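Local coordinates for protein UDP-N-acetylmuramate--L-alanine ligase (Thermotoga maritima, PDB 1J6U) that catalyses the ATP-dependent joining of L-alanine to UDP-N-acetylmuramate, a cytoplasmic step of peptidoglycan synthesis for the bacterial cell wall, at residues V18-I23 against A27-E32; I186-R191 against V279-A284; I324-D329 against R449-Y454; Y415-E418 against E422-K425. One frame throughout, in Å; residues are numbered along the deposited sequence.

Interaction 1. Residues V18-I23 against A27-E32; sequences VGIGGI and AVALHE
Ala27 N forms a weak bond to Ile23 O, at 3.3 Å and 149°, and so closes the first turn of helix 23-34. A type I beta turn from Gly19 to Gly22 leads into this helix, and Gly22 sits at its N-cap. Gly19 has a positive phi (103°), a conformation that suits a residue without a side chain. Ser26 OG bonds to Gly22 O and Ile23 O at the helix start. The side-chain contact is made by Ile20 and Ala29. The CG1 of Ile20 is anti to the backbone N (chi1 -162°), which carries the long branch to the helix. There Ile20 CD1 rests 3.7 Å from Ala29 CB, and Ile20 CG1 lies on the same methyl at 3.9 Å. The methyl of Ala29 points toward the turn. Leu53 of helix 48-55 packs against Ile20, and Phe17 of strand 14-18 packs against Ala29. Gly19, Gly21 and Gly24 fit a GxGxxG pattern, consistent with the strand-turn-helix of a Rossmann-type N-terminal domain.

Interaction 2. Residues I186-R191 against V279-A284; sequences IITNAR and VLNALA
Thr188 OG1 bonds mainly to Asp123 O, with Thr120 O as a weak second partner, while Thr188 CG2 is the part of this residue nearest Asn281 on helix 276-291. Both carbonyls lie at or next to the predicted ATP-binding loop, so the polar end of the threonine is tied to that loop. Thr188 CG2 lies 4.5 Å from Asn281 OD1, a loose contact and not a hydrogen bond. No hydrogen bond crosses between the two segments, which are 88 residues apart in sequence. The amide of Asn281 turns its ND2 to Asn278 OD1 within its own helix, through a weak bond. Thr128 of helix 125-138 touches Thr188, Asn281 and Ile186.

Strand 184-187 neighbours strand 116-120 in the parallel part of the central sheet. Strand 116-120 leads into the predicted P-loop, Gly121 to Thr127, in the ATP-binding fold of the Mur ligase middle domain. Asn189, just past strand 184-187, also bonds through OD1 to Asp123 N.

The tighter packing is at Ile186. Ile186 and Ala284 point toward each other's segment. In Ile186, CG2 is anti to the backbone N and CG1 is anti to the carbonyl carbon (chi1 -71°), which spreads the two branches over Ala284. CG2 of Ile186 meets Ala284 CB at 3.8 Å. CD1 of Ile186 reaches past the methyl to Ala284 O at 3.6 Å.

Interaction 3. Residues I324-D329 against R449-Y454; sequences IYVIDD and RFVERY
The Phe450 ring receives Val326 at its edge, near the ring plane. Val326 CG2 lies 3.5 Å from both Phe450 CD2 and Phe450 CE2, so the methyl sits against one side of the rim. Arg453 NH1 also lies in the plane of this ring, at its edge. The second ring, Tyr454, meets Ile324 at an oblique angle. There Ile324 CD1 is 3.7 Å from Tyr454 CE1 and 3.8 Å from Tyr454 OH, so the methyl touches the hydroxyl end of the ring.

Both rings have CG anti to the backbone N (chi1 180° for Phe450), which directs them from the helix to the sheet. Val326 divides its methyls between two partners. CG2 takes the phenylalanine, and Val326 CG1 meets Val451 CG2 at 3.8 Å. Ile324 and Val326 are two residues apart on the strand, so both point to the same side. Tyr325, between them, faces away and stacks on His318.

Helix 443-457, the last helix modelled, packs on this side of the sheet. The helical segment and strand 324-329 run nearly antiparallel, at 163°, and the axes of the two segments come within 9.9 Å. The strand lies between 314-319 and 433-438 in the C-terminal Mur ligase domain. Phe435 adds to the apolar surface beside Ile324, and Phe317 adds to it beside Val451.

No hydrogen bond crosses the contact, which is mainly carbon on carbon. Asp328 OD1 bonds to Ser447 OG of the same helix, and Tyr454 OH bonds to Asp319 OD1 of strand 314-319. Polar links between helix and sheet thus flank the apolar patch, and cohesion probably comes mainly from burial of apolar groups.

Interaction 4. Residues Y415-E418 against E422-K425; sequences YFVE and ELEK
Val417 touches Glu422 and Leu423, which follow it after a short loop. Val417 CG1 lies 3.8 Å from Glu422 CB, and the two side chains cross at about a right angle. The glutamate takes part through its CB, and its chain bends at chi2 (-65°), leading the carboxylate away. Leu423 is the second partner. Its CD1 is 4.1 Å from Val417 CB and 4.2 Å from Val417 CG1. The valine has CG1 anti to the backbone N (chi1 175°), and this branch meets both partners.

Around these residues, Val383 of strand 381-384 touches both Val417 and Leu423. Main-chain bonds tie Tyr415 and Val417 to Val384. Leu423 also packs on Ile443 and Ser446 of helix 443-457. The short helix of 423-425 is weakly bonded. Glu424 OE2 forms a salt bridge with Arg449 NE of the long helix. Lys425 NZ bonds back to Pro421 O.

Strand 414-416 is the outermost strand at this end of the C-terminal domain sheet. The contact folds the chain leaving that edge strand back over the sheet, a strand-loop-helix connection within an alpha/beta domain.

In the fold
The four contacts come in the three regions of a Mur ligase. Interaction 1 belongs to the N-terminal parallel sheet, and interaction 2 to the central ATP-binding domain. Interactions 3 and 4 share the C-terminal sheet and helix 443-457. Interactions 1, 2 and 3 follow in series along the chain, while interaction 4 is nested inside the loop that interaction 3 closes. The centres of interactions 3 and 4 are 14 Å apart, and they touch where Arg449 and Arg453 reach Glu424. Interactions 1 and 2 have centres 26 Å apart, on opposite sides of the chain's centre. Each contact therefore lies within one domain, and none spans two.

Interaction 1. Residues V18-I23 against A27-E32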
loop_
_atom_site.group_PDB
_atom_site.type_symbol
_atom_site.label_atom_id
_atom_site.label_comp_id
_atom_site.label_asym_id
_atom_site.label_seq_id
_atom_site.Cartn_x
_atom_site.Cartn_y
_atom_site.Cartn_z
ATOM N N VAL A 18 -4.021 9.039 -18.688
ATOM C CA VAL A 18 -4.840 7.905 -19.066
ATOM C C VAL A 18 -4.628 6.889 -17.964
ATOM O O VAL A 18 -3.553 6.261 -17.873
ATOM C CB VAL A 18 -4.397 7.352 -20.436
ATOM C CG1 VAL A 18 -5.360 6.242 -20.913
ATOM C CG2 VAL A 18 -4.361 8.489 -21.424
ATOM N N GLY A 19 -5.662 6.748 -17.130
ATOM C CA GLY A 19 -5.607 5.856 -15.986
ATOM C C GLY A 19 -5.404 6.683 -14.704
ATOM O O GLY A 19 -4.861 6.200 -13.710
ATOM N N ILE A 20 -5.837 7.942 -14.745
ATOM C CA ILE A 20 -5.728 8.864 -13.631
ATOM C C ILE A 20 -6.441 8.370 -12.364
ATOM O O ILE A 20 -6.274 8.939 -11.289
ATOM C CB ILE A 20 -6.348 10.195 -14.017
ATOM C CG1 ILE A 20 -5.875 11.303 -13.087
ATOM C CG2 ILE A 20 -7.862 10.086 -13.923
ATOM C CD1 ILE A 20 -6.008 12.657 -13.711
ATOM N N GLY A 21 -7.236 7.316 -12.488
ATOM C CA GLY A 21 -7.982 6.829 -11.337
ATOM C C GLY A 21 -7.205 5.884 -10.449
ATOM O O GLY A 21 -7.696 5.501 -9.387
ATOM N N GLY A 22 -6.013 5.486 -10.894
ATOM C CA GLY A 22 -5.138 4.629 -10.097
ATOM C C GLY A 22 -4.428 5.359 -8.933
ATOM O O GLY A 22 -4.279 6.601 -8.905
ATOM N N ILE A 23 -3.996 4.597 -7.940
ATOM C CA ILE A 23 -3.346 5.241 -6.823
ATOM C C ILE A 23 -2.051 5.951 -7.281
ATOM O O ILE A 23 -1.822 7.123 -6.933
ATOM C CB ILE A 23 -3.068 4.231 -5.705
ATOM C CG1 ILE A 23 -2.789 4.997 -4.426
ATOM C CG2 ILE A 23 -1.929 3.286 -6.073
ATOM C CD1 ILE A 23 -4.086 5.553 -3.855
ATOM N N ALA A 27 -1.541 10.338 -7.788
ATOM C CA ALA A 27 -0.533 11.065 -7.014
ATOM C C ALA A 27 0.231 12.033 -7.909
ATOM O O ALA A 27 0.397 13.232 -7.581
ATOM C CB ALA A 27 0.425 10.102 -6.360
ATOM N N VAL A 28 0.679 11.507 -9.046
ATOM C CA VAL A 28 1.417 12.302 -10.008
ATOM C C VAL A 28 0.486 13.394 -10.551
ATOM O O VAL A 28 0.910 14.537 -10.711
ATOM C CB VAL A 28 1.955 11.424 -11.154
ATOM C CG1 VAL A 28 2.690 12.270 -12.158
ATOM C CG2 VAL A 28 2.867 10.359 -10.597
ATOM N N ALA A 29 -0.783 13.071 -10.797
ATOM C CA ALA A 29 -1.694 14.087 -11.289
ATOM C C ALA A 29 -1.863 15.191 -10.241
ATOM O O ALA A 29 -1.812 16.381 -10.582
ATOM C CB ALA A 29 -3.053 13.492 -11.637
ATOM N N LEU A 30 -2.062 14.802 -8.978
ATOM C CA LEU A 30 -2.255 15.775 -7.890
ATOM C C LEU A 30 -1.012 16.692 -7.757
ATOM O O LEU A 30 -1.127 17.895 -7.610
ATOM C CB LEU A 30 -2.553 15.035 -6.583
ATOM C CG LEU A 30 -3.971 14.453 -6.430
ATOM C CD1 LEU A 30 -3.949 13.264 -5.481
ATOM C CD2 LEU A 30 -4.937 15.513 -5.908
ATOM N N HIS A 31 0.173 16.110 -7.822
ATOM C CA HIS A 31 1.397 16.887 -7.781
ATOM C C HIS A 31 1.378 17.971 -8.888
ATOM O O HIS A 31 1.601 19.156 -8.617
ATOM C CB HIS A 31 2.593 15.941 -7.975
ATOM C CG HIS A 31 3.916 16.630 -7.967
ATOM N ND1 HIS A 31 4.373 17.349 -6.883
ATOM C CD2 HIS A 31 4.882 16.711 -8.911
ATOM C CE1 HIS A 31 5.564 17.844 -7.162
ATOM N NE2 HIS A 31 5.895 17.471 -8.385
ATOM N N GLU A 32 1.099 17.561 -10.126
ATOM C CA GLU A 32 1.054 18.489 -11.255
ATOM C C GLU A 32 -0.052 19.514 -11.045
ATOM O O GLU A 32 0.086 20.700 -11.365
ATOM C CB GLU A 32 0.835 17.717 -12.559
ATOM C CG GLU A 32 2.040 16.888 -12.985
ATOM C CD GLU A 32 3.277 17.745 -13.216
ATOM O OE1 GLU A 32 3.110 18.969 -13.375
ATOM O OE2 GLU A 32 4.415 17.208 -13.252
#

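Interaction 2. Residues I186-R191 against V279-A284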
loop_
_atom_site.group_PDB
_atom_site.type_symbol
_atom_site.label_atom_id
_atom_site.label_comp_id
_atom_site.label_asym_id
_atom_site.label_seq_id
_atom_site.Cartn_x
_atom_site.Cartn_y
_atom_site.Cartn_z
ATOM N N ILE A 186 14.918 2.346 1.325
ATOM C CA ILE A 186 14.627 1.203 2.191
ATOM C C ILE A 186 14.121 0.126 1.216
ATOM O O ILE A 186 13.292 0.403 0.326
ATOM C CB ILE A 186 13.494 1.453 3.195
ATOM C CG1 ILE A 186 13.936 2.418 4.294
ATOM C CG2 ILE A 186 13.074 0.132 3.811
ATOM C CD1 ILE A 186 12.793 2.786 5.292
ATOM N N ILE A 187 14.657 -1.077 1.340
ATOM C CA ILE A 187 14.207 -2.181 0.506
ATOM C C ILE A 187 13.625 -3.111 1.556
ATOM O O ILE A 187 14.388 -3.754 2.285
ATOM C CB ILE A 187 15.360 -2.932 -0.183
ATOM C CG1 ILE A 187 16.154 -1.992 -1.100
ATOM C CG2 ILE A 187 14.796 -4.103 -0.987
ATOM C CD1 ILE A 187 17.361 -2.691 -1.788
ATOM N N THR A 188 12.289 -3.184 1.630
ATOM C CA THR A 188 11.601 -4.014 2.647
ATOM C C THR A 188 11.950 -5.476 2.531
ATOM O O THR A 188 12.176 -6.152 3.542
ATOM C CB THR A 188 10.089 -3.901 2.535
ATOM O OG1 THR A 188 9.717 -4.154 1.176
ATOM C CG2 THR A 188 9.618 -2.525 2.933
ATOM N N ASN A 189 11.974 -5.956 1.287
ATOM C CA ASN A 189 12.317 -7.354 0.962
ATOM C C ASN A 189 12.179 -7.411 -0.540
ATOM O O ASN A 189 11.683 -6.472 -1.167
ATOM C CB ASN A 189 11.337 -8.348 1.573
ATOM C CG ASN A 189 9.898 -7.945 1.317
ATOM O OD1 ASN A 189 9.511 -7.645 0.182
ATOM N ND2 ASN A 189 9.104 -7.903 2.371
ATOM N N ALA A 190 12.595 -8.520 -1.114
ATOM C CA ALA A 190 12.564 -8.671 -2.564
ATOM C C ALA A 190 12.420 -10.165 -2.826
ATOM O O ALA A 190 13.414 -10.903 -2.895
ATOM C CB ALA A 190 13.882 -8.134 -3.173
ATOM N N ARG A 191 11.173 -10.608 -2.933
ATOM C CA ARG A 191 10.898 -12.006 -3.160
ATOM C C ARG A 191 10.971 -12.266 -4.671
ATOM O O ARG A 191 11.202 -13.403 -5.100
ATOM C CB ARG A 191 9.518 -12.391 -2.584
ATOM N N VAL A 279 5.948 -4.085 12.680
ATOM C CA VAL A 279 7.094 -3.867 13.544
ATOM C C VAL A 279 8.325 -3.864 12.635
ATOM O O VAL A 279 9.169 -3.001 12.741
ATOM C CB VAL A 279 7.213 -4.972 14.590
ATOM C CG1 VAL A 279 8.498 -4.803 15.348
ATOM C CG2 VAL A 279 6.039 -4.874 15.577
ATOM N N LEU A 280 8.407 -4.827 11.724
ATOM C CA LEU A 280 9.508 -4.878 10.785
ATOM C C LEU A 280 9.555 -3.609 9.934
ATOM O O LEU A 280 10.618 -3.075 9.691
ATOM C CB LEU A 280 9.396 -6.137 9.915
ATOM C CG LEU A 280 10.290 -7.327 10.306
ATOM C CD1 LEU A 280 10.601 -7.354 11.785
ATOM C CD2 LEU A 280 9.600 -8.594 9.895
ATOM N N ASN A 281 8.402 -3.111 9.512
ATOM C CA ASN A 281 8.350 -1.891 8.724
ATOM C C ASN A 281 8.814 -0.699 9.572
ATOM O O ASN A 281 9.422 0.229 9.061
ATOM C CB ASN A 281 6.905 -1.584 8.222
ATOM C CG ASN A 281 6.356 -2.644 7.267
ATOM O OD1 ASN A 281 7.102 -3.311 6.532
ATOM N ND2 ASN A 281 5.034 -2.781 7.258
ATOM N N ALA A 282 8.425 -0.686 10.840
ATOM C CA ALA A 282 8.819 0.382 11.730
ATOM C C ALA A 282 10.350 0.258 11.984
ATOM O O ALA A 282 11.041 1.271 11.998
ATOM C CB ALA A 282 8.062 0.279 13.005
ATOM N N LEU A 283 10.847 -0.972 12.170
ATOM C CA LEU A 283 12.264 -1.243 12.354
ATOM C C LEU A 283 13.045 -0.637 11.164
ATOM O O LEU A 283 14.024 0.074 11.365
ATOM C CB LEU A 283 12.535 -2.744 12.381
ATOM C CG LEU A 283 13.103 -3.409 13.649
ATOM C CD1 LEU A 283 14.068 -4.494 13.241
ATOM C CD2 LEU A 283 13.823 -2.413 14.535
ATOM N N ALA A 284 12.622 -0.904 9.929
ATOM C CA ALA A 284 13.324 -0.331 8.783
ATOM C C ALA A 284 13.318 1.196 8.860
ATOM O O ALA A 284 14.282 1.861 8.454
ATOM C CB ALA A 284 12.685 -0.787 7.470
#

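Interaction 3. Residues I324-D329 against R449-Y454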
loop_
_atom_site.group_PDB
_atom_site.type_symbol
_atom_site.label_atom_id
_atom_site.label_comp_id
_atom_site.label_asym_id
_atom_site.label_seq_id
_atom_site.Cartn_x
_atom_site.Cartn_y
_atom_site.Cartn_z
ATOM N N ILE A 324 -18.318 -4.026 18.071
ATOM C CA ILE A 324 -18.313 -4.479 16.686
ATOM C C ILE A 324 -17.338 -3.681 15.825
ATOM O O ILE A 324 -17.316 -2.448 15.852
ATOM C CB ILE A 324 -19.732 -4.400 16.069
ATOM C CG1 ILE A 324 -20.522 -5.612 16.519
ATOM C CG2 ILE A 324 -19.667 -4.421 14.532
ATOM C CD1 ILE A 324 -21.999 -5.442 16.307
ATOM N N TYR A 325 -16.535 -4.395 15.053
ATOM C CA TYR A 325 -15.568 -3.739 14.174
ATOM C C TYR A 325 -15.701 -4.168 12.722
ATOM O O TYR A 325 -15.966 -5.336 12.412
ATOM C CB TYR A 325 -14.116 -4.082 14.597
ATOM C CG TYR A 325 -13.701 -3.604 15.978
ATOM C CD1 TYR A 325 -14.121 -4.286 17.106
ATOM C CD2 TYR A 325 -12.855 -2.483 16.150
ATOM C CE1 TYR A 325 -13.724 -3.898 18.370
ATOM C CE2 TYR A 325 -12.436 -2.073 17.435
ATOM C CZ TYR A 325 -12.879 -2.804 18.531
ATOM O OH TYR A 325 -12.458 -2.546 19.794
ATOM N N VAL A 326 -15.489 -3.231 11.823
ATOM C CA VAL A 326 -15.456 -3.560 10.403
ATOM C C VAL A 326 -14.036 -3.131 10.017
ATOM O O VAL A 326 -13.642 -1.953 10.125
ATOM C CB VAL A 326 -16.517 -2.765 9.578
ATOM C CG1 VAL A 326 -16.331 -3.072 8.101
ATOM C CG2 VAL A 326 -17.956 -3.158 10.017
ATOM N N ILE A 327 -13.265 -4.093 9.562
ATOM C CA ILE A 327 -11.877 -3.845 9.191
ATOM C C ILE A 327 -11.615 -4.196 7.716
ATOM O O ILE A 327 -12.111 -5.215 7.209
ATOM C CB ILE A 327 -10.931 -4.687 10.128
ATOM C CG1 ILE A 327 -11.063 -4.183 11.567
ATOM C CG2 ILE A 327 -9.455 -4.534 9.716
ATOM C CD1 ILE A 327 -10.156 -4.919 12.569
ATOM N N ASP A 328 -10.842 -3.339 7.041
ATOM C CA ASP A 328 -10.447 -3.531 5.637
ATOM C C ASP A 328 -9.002 -3.975 5.449
ATOM O O ASP A 328 -8.080 -3.409 6.031
ATOM C CB ASP A 328 -10.625 -2.235 4.855
ATOM C CG ASP A 328 -12.065 -1.820 4.758
ATOM O OD1 ASP A 328 -12.857 -2.666 4.325
ATOM O OD2 ASP A 328 -12.414 -0.669 5.096
ATOM N N ASP A 329 -8.798 -4.985 4.630
ATOM C CA ASP A 329 -7.454 -5.427 4.356
ATOM C C ASP A 329 -7.316 -5.976 2.950
ATOM O O ASP A 329 -8.112 -6.790 2.518
ATOM C CB ASP A 329 -6.978 -6.480 5.343
ATOM C CG ASP A 329 -5.468 -6.632 5.315
ATOM O OD1 ASP A 329 -4.949 -7.538 4.613
ATOM O OD2 ASP A 329 -4.799 -5.803 5.975
ATOM N N ARG A 449 -20.712 -0.550 2.229
ATOM C CA ARG A 449 -22.142 -0.737 2.251
ATOM C C ARG A 449 -22.562 -1.422 3.541
ATOM O O ARG A 449 -23.568 -1.027 4.121
ATOM C CB ARG A 449 -22.610 -1.460 0.995
ATOM C CG ARG A 449 -22.624 -0.506 -0.189
ATOM C CD ARG A 449 -23.407 -1.065 -1.342
ATOM N NE ARG A 449 -22.758 -2.232 -1.936
ATOM C CZ ARG A 449 -21.897 -2.179 -2.947
ATOM N NH1 ARG A 449 -21.580 -1.005 -3.487
ATOM N NH2 ARG A 449 -21.356 -3.301 -3.407
ATOM N N PHE A 450 -21.758 -2.377 4.025
ATOM C CA PHE A 450 -22.039 -3.069 5.291
ATOM C C PHE A 450 -22.060 -2.069 6.450
ATOM O O PHE A 450 -22.887 -2.154 7.364
ATOM C CB PHE A 450 -20.972 -4.110 5.578
ATOM C CG PHE A 450 -21.187 -4.858 6.868
ATOM C CD1 PHE A 450 -22.346 -5.610 7.062
ATOM C CD2 PHE A 450 -20.223 -4.817 7.901
ATOM C CE1 PHE A 450 -22.558 -6.323 8.276
ATOM C CE2 PHE A 450 -20.414 -5.518 9.103
ATOM C CZ PHE A 450 -21.586 -6.276 9.296
ATOM N N VAL A 451 -21.157 -1.103 6.408
ATOM C CA VAL A 451 -21.115 -0.150 7.484
ATOM C C VAL A 451 -22.375 0.671 7.401
ATOM O O VAL A 451 -23.081 0.854 8.404
ATOM C CB VAL A 451 -19.832 0.730 7.414
ATOM C CG1 VAL A 451 -19.943 1.914 8.377
ATOM C CG2 VAL A 451 -18.622 -0.104 7.787
ATOM N N GLU A 452 -22.679 1.163 6.206
ATOM C CA GLU A 452 -23.898 1.952 6.044
ATOM C C GLU A 452 -25.138 1.183 6.546
ATOM O O GLU A 452 -26.002 1.753 7.214
ATOM C CB GLU A 452 -24.056 2.379 4.577
ATOM C CG GLU A 452 -23.012 3.424 4.150
ATOM C CD GLU A 452 -22.936 3.673 2.638
ATOM O OE1 GLU A 452 -23.148 2.712 1.855
ATOM O OE2 GLU A 452 -22.633 4.829 2.238
ATOM N N ARG A 453 -25.212 -0.109 6.244
ATOM C CA ARG A 453 -26.342 -0.942 6.660
ATOM C C ARG A 453 -26.430 -0.900 8.169
ATOM O O ARG A 453 -27.478 -0.601 8.743
ATOM C CB ARG A 453 -26.134 -2.390 6.182
ATOM C CG ARG A 453 -26.988 -3.414 6.907
ATOM C CD ARG A 453 -26.631 -4.875 6.523
ATOM N NE ARG A 453 -27.307 -5.795 7.441
ATOM C CZ ARG A 453 -27.017 -7.087 7.611
ATOM N NH1 ARG A 453 -26.054 -7.673 6.922
ATOM N NH2 ARG A 453 -27.663 -7.783 8.532
ATOM N N TYR A 454 -25.301 -1.197 8.803
ATOM C CA TYR A 454 -25.186 -1.196 10.258
ATOM C C TYR A 454 -25.678 0.101 10.843
ATOM O O TYR A 454 -26.526 0.111 11.726
ATOM C CB TYR A 454 -23.731 -1.347 10.694
ATOM C CG TYR A 454 -23.611 -1.510 12.170
ATOM C CD1 TYR A 454 -23.715 -2.778 12.755
ATOM C CD2 TYR A 454 -23.465 -0.402 12.999
ATOM C CE1 TYR A 454 -23.677 -2.947 14.117
ATOM C CE2 TYR A 454 -23.431 -0.568 14.391
ATOM C CZ TYR A 454 -23.541 -1.846 14.936
ATOM O OH TYR A 454 -23.573 -2.030 16.307
#

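Interaction 4. Residues Y415-E418 against E422-K425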
loop_
_atom_site.group_PDB
_atom_site.type_symbol
_atom_site.label_atom_id
_atom_site.label_comp_id
_atom_site.label_asym_id
_atom_site.label_seq_id
_atom_site.Cartn_x
_atom_site.Cartn_y
_atom_site.Cartn_z
ATOM N N TYR A 415 -19.241 -20.090 3.719
ATOM C CA TYR A 415 -20.307 -19.846 2.793
ATOM C C TYR A 415 -19.701 -19.263 1.541
ATOM O O TYR A 415 -18.619 -18.666 1.576
ATOM C CB TYR A 415 -21.304 -18.817 3.340
ATOM C CG TYR A 415 -21.870 -19.213 4.646
ATOM C CD1 TYR A 415 -21.232 -18.857 5.822
ATOM C CD2 TYR A 415 -22.970 -20.061 4.714
ATOM C CE1 TYR A 415 -21.668 -19.348 7.044
ATOM C CE2 TYR A 415 -23.408 -20.561 5.923
ATOM C CZ TYR A 415 -22.746 -20.204 7.090
ATOM O OH TYR A 415 -23.114 -20.746 8.292
ATOM N N PHE A 416 -20.415 -19.448 0.436
ATOM C CA PHE A 416 -20.016 -18.893 -0.817
ATOM C C PHE A 416 -21.151 -17.996 -1.256
ATOM O O PHE A 416 -22.289 -18.382 -1.206
ATOM C CB PHE A 416 -19.798 -19.974 -1.871
ATOM C CG PHE A 416 -19.447 -19.402 -3.198
ATOM C CD1 PHE A 416 -18.158 -18.910 -3.436
ATOM C CD2 PHE A 416 -20.439 -19.177 -4.148
ATOM C CE1 PHE A 416 -17.868 -18.183 -4.602
ATOM C CE2 PHE A 416 -20.165 -18.455 -5.316
ATOM C CZ PHE A 416 -18.879 -17.951 -5.545
ATOM N N VAL A 417 -20.844 -16.789 -1.674
ATOM C CA VAL A 417 -21.862 -15.880 -2.142
ATOM C C VAL A 417 -21.286 -15.314 -3.401
ATOM O O VAL A 417 -20.325 -14.558 -3.341
ATOM C CB VAL A 417 -22.061 -14.758 -1.173
ATOM C CG1 VAL A 417 -23.036 -13.748 -1.749
ATOM C CG2 VAL A 417 -22.555 -15.324 0.127
ATOM N N GLU A 418 -21.878 -15.623 -4.542
ATOM C CA GLU A 418 -21.288 -15.155 -5.774
ATOM C C GLU A 418 -21.513 -13.737 -6.249
ATOM O O GLU A 418 -20.636 -13.184 -6.882
ATOM C CB GLU A 418 -21.607 -16.114 -6.917
ATOM C CG GLU A 418 -22.875 -15.823 -7.636
ATOM C CD GLU A 418 -22.825 -16.355 -9.038
ATOM O OE1 GLU A 418 -21.879 -15.973 -9.771
ATOM O OE2 GLU A 418 -23.720 -17.151 -9.398
ATOM N N GLU A 422 -24.632 -8.821 -2.864
ATOM C CA GLU A 422 -25.279 -9.616 -1.862
ATOM C C GLU A 422 -24.484 -9.698 -0.591
ATOM O O GLU A 422 -25.069 -9.853 0.492
ATOM C CB GLU A 422 -25.549 -11.027 -2.407
ATOM C CG GLU A 422 -26.756 -11.043 -3.299
ATOM C CD GLU A 422 -28.051 -10.717 -2.546
ATOM O OE1 GLU A 422 -28.879 -9.919 -3.065
ATOM O OE2 GLU A 422 -28.238 -11.276 -1.438
ATOM N N LEU A 423 -23.157 -9.606 -0.728
ATOM C CA LEU A 423 -22.197 -9.674 0.387
ATOM C C LEU A 423 -22.633 -8.987 1.714
ATOM O O LEU A 423 -22.835 -9.646 2.738
ATOM C CB LEU A 423 -20.863 -9.104 -0.097
ATOM C CG LEU A 423 -19.621 -9.968 0.082
ATOM C CD1 LEU A 423 -19.911 -11.362 -0.358
ATOM C CD2 LEU A 423 -18.472 -9.400 -0.732
ATOM N N GLU A 424 -22.805 -7.672 1.703
ATOM C CA GLU A 424 -23.207 -6.989 2.924
ATOM C C GLU A 424 -24.513 -7.476 3.488
ATOM O O GLU A 424 -24.753 -7.325 4.677
ATOM C CB GLU A 424 -23.420 -5.501 2.700
ATOM C CG GLU A 424 -22.644 -4.913 1.589
ATOM C CD GLU A 424 -23.414 -4.866 0.297
ATOM O OE1 GLU A 424 -24.626 -4.490 0.348
ATOM O OE2 GLU A 424 -22.777 -5.184 -0.752
ATOM N N LYS A 425 -25.372 -8.009 2.629
ATOM C CA LYS A 425 -26.711 -8.430 3.039
ATOM C C LYS A 425 -26.771 -9.761 3.754
ATOM O O LYS A 425 -27.586 -9.990 4.629
ATOM C CB LYS A 425 -27.636 -8.503 1.810
ATOM C CG LYS A 425 -27.434 -7.429 0.765
ATOM C CD LYS A 425 -28.718 -6.643 0.591
ATOM C CE LYS A 425 -28.579 -5.519 -0.435
ATOM N NZ LYS A 425 -28.339 -6.099 -1.779
#